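Local coordinates for gamma-glutamyltranspeptidase (Ggt) (Helicobacter pylori 26695, PDB 5BPK), which probably transfers or hydrolyses the gamma-glutamyl group of glutathione and related compounds, as an N-terminal nucleophile (Ntn) hydrolase of the gamma-glutamyltranspeptidase family, at residues G230-Q235 with A257-K262; L239-M244 with I250-D255. All coordinates share one frame; numbering follows the deposited sequence.

Contact 1: G230-Q235 with A257-K262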
ATOM      1  N   GLY A 230     -14.251  19.477  -7.195  1.00 16.69           N
ATOM      2  CA  GLY A 230     -13.306  20.537  -6.832  1.00 16.80           C
ATOM      3  C   GLY A 230     -11.851  20.203  -7.107  1.00 15.94           C
ATOM      4  O   GLY A 230     -10.988  21.092  -7.139  1.00 17.74           O
ATOM      5  N   PHE A 231     -11.572  18.915  -7.298  1.00 15.80           N
ATOM      6  CA  PHE A 231     -10.251  18.445  -7.690  1.00 14.85           C
ATOM      7  C   PHE A 231     -10.190  18.142  -9.187  1.00 14.63           C
ATOM      8  O   PHE A 231      -9.231  18.543  -9.862  1.00 14.42           O
ATOM      9  CB  PHE A 231      -9.876  17.192  -6.891  1.00 14.90           C
ATOM     10  CG  PHE A 231      -8.487  16.671  -7.181  1.00 12.12           C
ATOM     11  CD1 PHE A 231      -7.403  17.126  -6.445  1.00 14.06           C
ATOM     12  CD2 PHE A 231      -8.260  15.727  -8.178  1.00 12.44           C
ATOM     13  CE1 PHE A 231      -6.118  16.659  -6.698  1.00 12.13           C
ATOM     14  CE2 PHE A 231      -6.960  15.251  -8.438  1.00 13.77           C
ATOM     15  CZ  PHE A 231      -5.898  15.718  -7.699  1.00 12.25           C
ATOM     16  N   TYR A 232     -11.191  17.412  -9.690  1.00 14.28           N
ATOM     17  CA  TYR A 232     -11.165  16.863 -11.055  1.00 13.94           C
ATOM     18  C   TYR A 232     -11.701  17.807 -12.142  1.00 15.79           C
ATOM     19  O   TYR A 232     -11.575  17.499 -13.330  1.00 15.98           O
ATOM     20  CB  TYR A 232     -11.900  15.507 -11.121  1.00 14.99           C
ATOM     21  CG  TYR A 232     -11.195  14.422 -10.310  1.00 13.10           C
ATOM     22  CD1 TYR A 232     -10.105  13.726 -10.833  1.00 13.12           C
ATOM     23  CD2 TYR A 232     -11.603  14.128  -9.013  1.00 15.65           C
ATOM     24  CE1 TYR A 232      -9.441  12.751 -10.083  1.00 12.49           C
ATOM     25  CE2 TYR A 232     -10.951  13.163  -8.244  1.00 14.09           C
ATOM     26  CZ  TYR A 232      -9.869  12.481  -8.786  1.00 12.18           C
ATOM     27  OH  TYR A 232      -9.217  11.539  -8.039  1.00 13.47           O
ATOM     28  N   GLN A 233     -12.297  18.931 -11.730  1.00 16.46           N
ATOM     29  CA  GLN A 233     -12.810  19.946 -12.651  1.00 19.03           C
ATOM     30  C   GLN A 233     -12.479  21.346 -12.118  1.00 19.53           C
ATOM     31  O   GLN A 233     -11.839  21.494 -11.081  1.00 18.18           O
ATOM     32  CB  GLN A 233     -14.327  19.773 -12.836  1.00 19.38           C
ATOM     33  CG  GLN A 233     -14.753  18.412 -13.408  1.00 21.34           C
ATOM     34  CD  GLN A 233     -16.251  18.312 -13.656  1.00 30.08           C
ATOM     35  OE1 GLN A 233     -16.917  19.313 -13.931  1.00 35.15           O
ATOM     36  NE2 GLN A 233     -16.784  17.099 -13.567  1.00 31.74           N
ATOM     37  N   GLY A 234     -12.899  22.380 -12.837  1.00 21.23           N
ATOM     38  CA  GLY A 234     -12.707  23.749 -12.362  1.00 20.72           C
ATOM     39  C   GLY A 234     -11.256  24.185 -12.221  1.00 19.38           C
ATOM     40  O   GLY A 234     -10.378  23.711 -12.954  1.00 19.05           O
ATOM     41  N   GLN A 235     -11.009  25.090 -11.269  1.00 20.15           N
ATOM     42  CA  GLN A 235      -9.700  25.751 -11.121  1.00 20.23           C
ATOM     43  C   GLN A 235      -8.549  24.785 -10.844  1.00 19.67           C
ATOM     44  O   GLN A 235      -7.471  24.945 -11.397  1.00 18.37           O
ATOM     45  CB  GLN A 235      -9.743  26.802 -10.006  1.00 22.86           C
ATOM     46  CG  GLN A 235     -10.479  28.081 -10.382  1.00 28.27           C
ATOM     47  CD  GLN A 235     -10.791  28.956  -9.183  1.00 35.62           C
ATOM     48  OE1 GLN A 235      -9.959  29.136  -8.292  1.00 39.79           O
ATOM     49  NE2 GLN A 235     -11.997  29.514  -9.158  1.00 40.56           N
ATOM     50  N   ALA A 257     -11.432  14.671 -15.806  1.00 16.43           N
ATOM     51  CA  ALA A 257     -12.890  14.545 -15.903  1.00 17.41           C
ATOM     52  C   ALA A 257     -13.354  13.107 -16.162  1.00 17.37           C
ATOM     53  O   ALA A 257     -14.505  12.763 -15.867  1.00 19.90           O
ATOM     54  CB  ALA A 257     -13.439  15.489 -16.984  1.00 18.67           C
ATOM     55  N   SER A 258     -12.458  12.280 -16.709  1.00 15.56           N
ATOM     56  CA  SER A 258     -12.754  10.870 -16.989  1.00 15.19           C
ATOM     57  C   SER A 258     -12.233   9.875 -15.932  1.00 13.30           C
ATOM     58  O   SER A 258     -12.416   8.653 -16.089  1.00 13.65           O
ATOM     59  CB  SER A 258     -12.245  10.474 -18.381  1.00 17.56           C
ATOM     60  OG  SER A 258     -10.837  10.569 -18.511  1.00 18.19           O
ATOM     61  N   TYR A 259     -11.632  10.370 -14.852  1.00 13.22           N
ATOM     62  CA  TYR A 259     -11.132   9.466 -13.809  1.00 12.33           C
ATOM     63  C   TYR A 259     -12.318   8.805 -13.117  1.00 12.91           C
ATOM     64  O   TYR A 259     -13.249   9.491 -12.682  1.00 14.78           O
ATOM     65  CB  TYR A 259     -10.233  10.135 -12.742  1.00 12.43           C
ATOM     66  CG  TYR A 259      -9.777   9.046 -11.806  1.00 11.87           C
ATOM     67  CD1 TYR A 259      -8.685   8.259 -12.137  1.00 12.32           C
ATOM     68  CD2 TYR A 259     -10.540   8.682 -10.696  1.00 10.53           C
ATOM     69  CE1 TYR A 259      -8.313   7.193 -11.360  1.00 11.84           C
ATOM     70  CE2 TYR A 259     -10.185   7.598  -9.905  1.00 11.40           C
ATOM     71  CZ  TYR A 259      -9.072   6.854 -10.254  1.00 12.48           C
ATOM     72  OH  TYR A 259      -8.717   5.770  -9.502  1.00 11.46           O
ATOM     73  N   ASN A 260     -12.253   7.479 -13.003  1.00 16.00           N
ATOM     74  CA  ASN A 260     -13.313   6.672 -12.423  1.00 18.19           C
ATOM     75  C   ASN A 260     -12.756   5.710 -11.374  1.00 15.61           C
ATOM     76  O   ASN A 260     -11.788   5.007 -11.653  1.00 17.23           O
ATOM     77  CB  ASN A 260     -14.042   5.877 -13.537  1.00 21.05           C
ATOM     78  CG  ASN A 260     -13.085   5.049 -14.465  1.00 21.84           C
ATOM     79  OD1 ASN A 260     -12.004   5.507 -14.885  1.00 17.81           O
ATOM     80  ND2 ASN A 260     -13.529   3.839 -14.825  1.00 24.04           N
ATOM     81  N   VAL A 261     -13.322   5.703 -10.166  1.00 13.87           N
ATOM     82  CA  VAL A 261     -13.074   4.582  -9.237  1.00 13.60           C
ATOM     83  C   VAL A 261     -13.827   3.367  -9.749  1.00 12.54           C
ATOM     84  O   VAL A 261     -14.728   3.493 -10.577  1.00 13.09           O
ATOM     85  CB  VAL A 261     -13.517   4.859  -7.759  1.00 13.20           C
ATOM     86  CG1 VAL A 261     -12.813   6.099  -7.201  1.00 15.07           C
ATOM     87  CG2 VAL A 261     -15.040   4.964  -7.633  1.00 15.49           C
ATOM     88  N   LYS A 262     -13.439   2.190  -9.271  1.00 12.28           N
ATOM     89  CA  LYS A 262     -14.177   0.971  -9.541  1.00 12.29           C
ATOM     90  C   LYS A 262     -14.406   0.194  -8.263  1.00 11.64           C
ATOM     91  O   LYS A 262     -13.472  -0.086  -7.513  1.00 12.88           O
ATOM     92  CB  LYS A 262     -13.447   0.115 -10.558  1.00 13.78           C
ATOM     93  CG  LYS A 262     -13.460   0.773 -11.943  1.00 17.59           C
ATOM     94  CD  LYS A 262     -13.028  -0.157 -13.047  1.00 18.88           C
ATOM     95  CE  LYS A 262     -13.932  -1.366 -13.187  1.00 20.27           C
ATOM     96  NZ  LYS A 262     -13.775  -2.009 -14.527  1.00 26.30           N
TER

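Contact 2: L239-M244 with I250-D255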
ATOM      1  N   LEU A 239      -5.185  24.145 -13.060  1.00 17.64           N
ATOM      2  CA  LEU A 239      -3.808  24.204 -12.555  1.00 15.47           C
ATOM      3  C   LEU A 239      -3.018  22.947 -12.913  1.00 16.60           C
ATOM      4  O   LEU A 239      -1.834  23.024 -13.227  1.00 16.70           O
ATOM      5  CB  LEU A 239      -3.786  24.380 -11.027  1.00 15.21           C
ATOM      6  CG  LEU A 239      -4.282  25.704 -10.447  1.00 17.68           C
ATOM      7  CD1 LEU A 239      -4.360  25.623  -8.930  1.00 17.86           C
ATOM      8  CD2 LEU A 239      -3.350  26.836 -10.876  1.00 17.79           C
ATOM      9  N   ILE A 240      -3.677  21.788 -12.862  1.00 15.95           N
ATOM     10  CA  ILE A 240      -2.995  20.535 -13.177  1.00 15.08           C
ATOM     11  C   ILE A 240      -2.608  20.523 -14.662  1.00 16.67           C
ATOM     12  O   ILE A 240      -1.457  20.285 -15.001  1.00 17.26           O
ATOM     13  CB  ILE A 240      -3.855  19.291 -12.805  1.00 14.75           C
ATOM     14  CG1 ILE A 240      -4.045  19.230 -11.290  1.00 14.43           C
ATOM     15  CG2 ILE A 240      -3.193  18.001 -13.301  1.00 15.12           C
ATOM     16  CD1 ILE A 240      -5.100  18.238 -10.838  1.00 14.60           C
ATOM     17  N   GLU A 241      -3.561  20.809 -15.543  1.00 17.15           N
ATOM     18  CA  GLU A 241      -3.284  20.768 -16.978  1.00 19.04           C
ATOM     19  C   GLU A 241      -2.199  21.780 -17.340  1.00 18.23           C
ATOM     20  O   GLU A 241      -1.286  21.467 -18.096  1.00 18.46           O
ATOM     21  CB  GLU A 241      -4.545  21.026 -17.814  1.00 20.11           C
ATOM     22  CG  GLU A 241      -4.289  20.948 -19.331  1.00 20.62           C
ATOM     23  CD  GLU A 241      -5.533  21.132 -20.179  1.00 25.82           C
ATOM     24  OE1 GLU A 241      -5.669  22.216 -20.791  1.00 28.41           O
ATOM     25  OE2 GLU A 241      -6.358  20.196 -20.255  1.00 21.68           O
ATOM     26  N   LYS A 242      -2.301  22.978 -16.778  1.00 18.20           N
ATOM     27  CA  LYS A 242      -1.337  24.043 -17.062  1.00 19.53           C
ATOM     28  C   LYS A 242       0.084  23.644 -16.688  1.00 19.00           C
ATOM     29  O   LYS A 242       1.019  23.776 -17.497  1.00 18.77           O
ATOM     30  CB  LYS A 242      -1.721  25.314 -16.309  1.00 19.78           C
ATOM     31  CG  LYS A 242      -0.841  26.492 -16.658  1.00 25.14           C
ATOM     32  CD  LYS A 242      -1.195  27.717 -15.853  1.00 29.99           C
ATOM     33  CE  LYS A 242      -0.076  28.725 -15.964  1.00 33.86           C
ATOM     34  NZ  LYS A 242       0.274  29.031 -17.387  1.00 37.00           N
ATOM     35  N   ASP A 243       0.252  23.152 -15.462  1.00 18.95           N
ATOM     36  CA  ASP A 243       1.574  22.772 -14.972  1.00 17.70           C
ATOM     37  C   ASP A 243       2.124  21.574 -15.760  1.00 17.20           C
ATOM     38  O   ASP A 243       3.325  21.501 -16.035  1.00 16.23           O
ATOM     39  CB  ASP A 243       1.539  22.498 -13.451  1.00 16.94           C
ATOM     40  CG  ASP A 243       2.829  22.897 -12.752  1.00 15.48           C
ATOM     41  OD1 ASP A 243       3.588  23.741 -13.312  1.00 17.89           O
ATOM     42  OD2 ASP A 243       3.082  22.383 -11.635  1.00 15.21           O
ATOM     43  N   MET A 244       1.237  20.647 -16.136  1.00 16.36           N
ATOM     44  CA  MET A 244       1.610  19.523 -16.999  1.00 17.05           C
ATOM     45  C   MET A 244       2.160  19.991 -18.348  1.00 19.13           C
ATOM     46  O   MET A 244       3.230  19.550 -18.773  1.00 20.08           O
ATOM     47  CB  MET A 244       0.419  18.588 -17.207  1.00 17.41           C
ATOM     48  CG  MET A 244       0.131  17.715 -15.988  1.00 15.67           C
ATOM     49  SD  MET A 244       1.257  16.312 -15.880  1.00 15.96           S
ATOM     50  CE  MET A 244       1.093  15.775 -14.169  1.00 14.92           C
ATOM     51  N   ILE A 250       1.693  14.982 -19.382  1.00 17.45           N
ATOM     52  CA  ILE A 250       0.617  14.722 -20.336  1.00 17.24           C
ATOM     53  C   ILE A 250      -0.809  14.664 -19.759  1.00 17.63           C
ATOM     54  O   ILE A 250      -1.771  14.484 -20.508  1.00 17.36           O
ATOM     55  CB  ILE A 250       0.894  13.430 -21.157  1.00 17.77           C
ATOM     56  CG1 ILE A 250       1.043  12.204 -20.253  1.00 19.11           C
ATOM     57  CG2 ILE A 250       2.143  13.596 -22.020  1.00 17.89           C
ATOM     58  CD1 ILE A 250       0.985  10.884 -21.031  1.00 18.33           C
ATOM     59  N   ILE A 251      -0.962  14.837 -18.450  1.00 17.40           N
ATOM     60  CA  ILE A 251      -2.295  14.807 -17.846  1.00 16.06           C
ATOM     61  C   ILE A 251      -3.042  16.092 -18.185  1.00 18.34           C
ATOM     62  O   ILE A 251      -2.499  17.194 -18.067  1.00 19.18           O
ATOM     63  CB  ILE A 251      -2.244  14.596 -16.324  1.00 16.35           C
ATOM     64  CG1 ILE A 251      -1.661  13.216 -16.024  1.00 15.51           C
ATOM     65  CG2 ILE A 251      -3.652  14.729 -15.707  1.00 17.14           C
ATOM     66  CD1 ILE A 251      -1.312  12.996 -14.576  1.00 13.75           C
ATOM     67  N   THR A 252      -4.283  15.920 -18.628  1.00 19.43           N
ATOM     68  CA  THR A 252      -5.123  17.013 -19.086  1.00 19.10           C
ATOM     69  C   THR A 252      -6.439  17.069 -18.312  1.00 18.37           C
ATOM     70  O   THR A 252      -6.778  16.159 -17.549  1.00 17.75           O
ATOM     71  CB  THR A 252      -5.487  16.821 -20.571  1.00 19.11           C
ATOM     72  OG1 THR A 252      -6.275  15.635 -20.721  1.00 21.19           O
ATOM     73  CG2 THR A 252      -4.239  16.728 -21.437  1.00 19.68           C
ATOM     74  N   LYS A 253      -7.205  18.126 -18.549  1.00 18.07           N
ATOM     75  CA  LYS A 253      -8.552  18.221 -17.994  1.00 18.70           C
ATOM     76  C   LYS A 253      -9.436  17.037 -18.419  1.00 17.96           C
ATOM     77  O   LYS A 253     -10.316  16.627 -17.666  1.00 18.14           O
ATOM     78  CB  LYS A 253      -9.209  19.552 -18.385  1.00 18.53           C
ATOM     79  CG  LYS A 253      -8.663  20.735 -17.612  1.00 20.97           C
ATOM     80  CD  LYS A 253      -9.384  22.027 -17.973  1.00 27.69           C
ATOM     81  CE  LYS A 253      -8.920  22.571 -19.313  1.00 32.82           C
ATOM     82  NZ  LYS A 253      -9.469  23.939 -19.572  1.00 36.19           N
ATOM     83  N   GLU A 254      -9.204  16.500 -19.614  1.00 17.48           N
ATOM     84  CA  GLU A 254      -9.966  15.351 -20.096  1.00 17.32           C
ATOM     85  C   GLU A 254      -9.656  14.099 -19.268  1.00 16.63           C
ATOM     86  O   GLU A 254     -10.567  13.336 -18.920  1.00 18.71           O
ATOM     87  CB  GLU A 254      -9.705  15.072 -21.578  1.00 19.75           C
ATOM     88  CG  GLU A 254     -10.684  14.047 -22.172  1.00 25.32           C
ATOM     89  CD  GLU A 254     -10.433  13.727 -23.639  1.00 29.57           C
ATOM     90  OE1 GLU A 254      -9.487  14.290 -24.238  1.00 32.15           O
ATOM     91  OE2 GLU A 254     -11.190  12.897 -24.190  1.00 34.58           O
ATOM     92  N   ASP A 255      -8.384  13.905 -18.935  1.00 17.05           N
ATOM     93  CA  ASP A 255      -7.990  12.799 -18.055  1.00 16.21           C
ATOM     94  C   ASP A 255      -8.703  12.907 -16.713  1.00 15.26           C
ATOM     95  O   ASP A 255      -9.248  11.933 -16.199  1.00 16.23           O
ATOM     96  CB  ASP A 255      -6.483  12.799 -17.806  1.00 17.01           C
ATOM     97  CG  ASP A 255      -5.683  12.271 -18.974  1.00 16.15           C
ATOM     98  OD1 ASP A 255      -5.936  11.136 -19.407  1.00 18.85           O
ATOM     99  OD2 ASP A 255      -4.768  12.976 -19.435  1.00 18.89           O
TER
HETATM  100  O   HOH W   1      -1.581  19.065 -19.829  1.00 30.60           O
HETATM  101  O   HOH W   2      -8.249  18.516 -21.777  1.00 30.88           O

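Contact 1: G230-Q235 with A257-K262
Tyr232 and Tyr259 meet with their ring planes only 14° from parallel but slid so far apart, with centroids 5.8 Å from each other, that they barely overlap. The closest approach is oblique: Tyr232 CE1 meets Tyr259 CB at 3.8 Å, and Tyr259 CG lies 4.1 Å from the same CE1. Further out, Tyr232 OH passes 4.1 Å from Tyr259 CD2. The two side chains leave their backbones differently, Tyr232 with CG beside its backbone N (chi1 -66°) and Tyr259 with CG anti to its own N (chi1 -178°), and these torsions bring the rings near parallel but offset. This is the tight part of the contact. Phe231 CD2 sits 3.5 Å above the plane of the Tyr232 ring, over its centre, and so covers one face. The phenol oxygen of Tyr232 is hydrogen-bonded to Pro137 O and Ala141 N, which anchors the ring at the start of helix 139-150, while Tyr259 OH is bonded to Arg103 O; these bonds fix the far ends of both rings. Arg69 of the partner chain packs on Tyr259 as well.

The other side is looser and more open to solvent. There the backbone of the exposed Ala257 passes the end of helix 229-232, its N 3.8 Å from Tyr232 O, and the exposed Gln233, the first residue to leave helical geometry, comes no nearer than 4.8 Å with its side chain. Apolar and van der Waals contact carries the interface, which buries only 178 Å². The arrangement joins a helix end to the loop that leads from helix 253-257 into strand 262-271, an inner strand of the four-stranded antiparallel sheet in this Ntn-hydrolase chain.

Contact 2: L239-M244 with I250-D255
A capped helix start, packed against the flank of helix 234-246, makes this contact, and Glu241 of that helix binds the first turn directly. Its OE2 accepts from Lys253 N at 2.8 Å in a nearly straight bond (174°), the donor arriving on the anti side and 20° out of the carboxylate plane. Glu241 CG points away from the backbone N (chi1 -178°) and the chain runs extended beyond it, which carries the carboxylate across to the helix start. A water donates to the same OE2 and accepts from Glu254 N, so OE2 takes one amide directly and a second through water; the pair would probably favour a charged carboxylate. The Lys253 side chain crosses that of Glu241 at about a right angle, its CE 3.6 Å from Glu241 OE1, but its NZ forms a salt bridge with Glu238 OE2.

Thr252 is the N-cap, and with Asp255 it forms a capping box: Asp255 N donates to Thr252 OG1 at 3.3 Å, and Thr252 N returns a bond to the anti lone pair of Asp255 OD2. Asp255 OD1 is held in turn by Leu108 N.

On the apolar side, Met244, bent at chi2, brings its CE within 3.7 Å of Ile251 CD1, while its CB is 3.3 Å from Ile251 O. That carbonyl is joined through a second water to Glu241 O. Ile240 CG2 approaches Ile251 CG2 at 4.1 Å. Ile30 and Leu37 of the partner chain pack on Ile240 and Met244, respectively.

The centres of contact 1 and contact 2 are 11 Å apart on the same side of the chain's centre, and segment 230-235 runs into helix 234-246, whose later turns carry contact 2. Residues 239-244 and 250-255 fall between the two ends that contact 1 brings together, so helix 234-246 and the short helix 253-257 fold back within one excursion of the chain. The contacts meet where Phe231 CZ lies 4.1 Å from Ile240 CD1. The Tyr259 side chain of contact 1 is about 12 Å from the bound dihydro-oxazole amino acid, too far to touch it. Residues of the partner chain pack on both contacts.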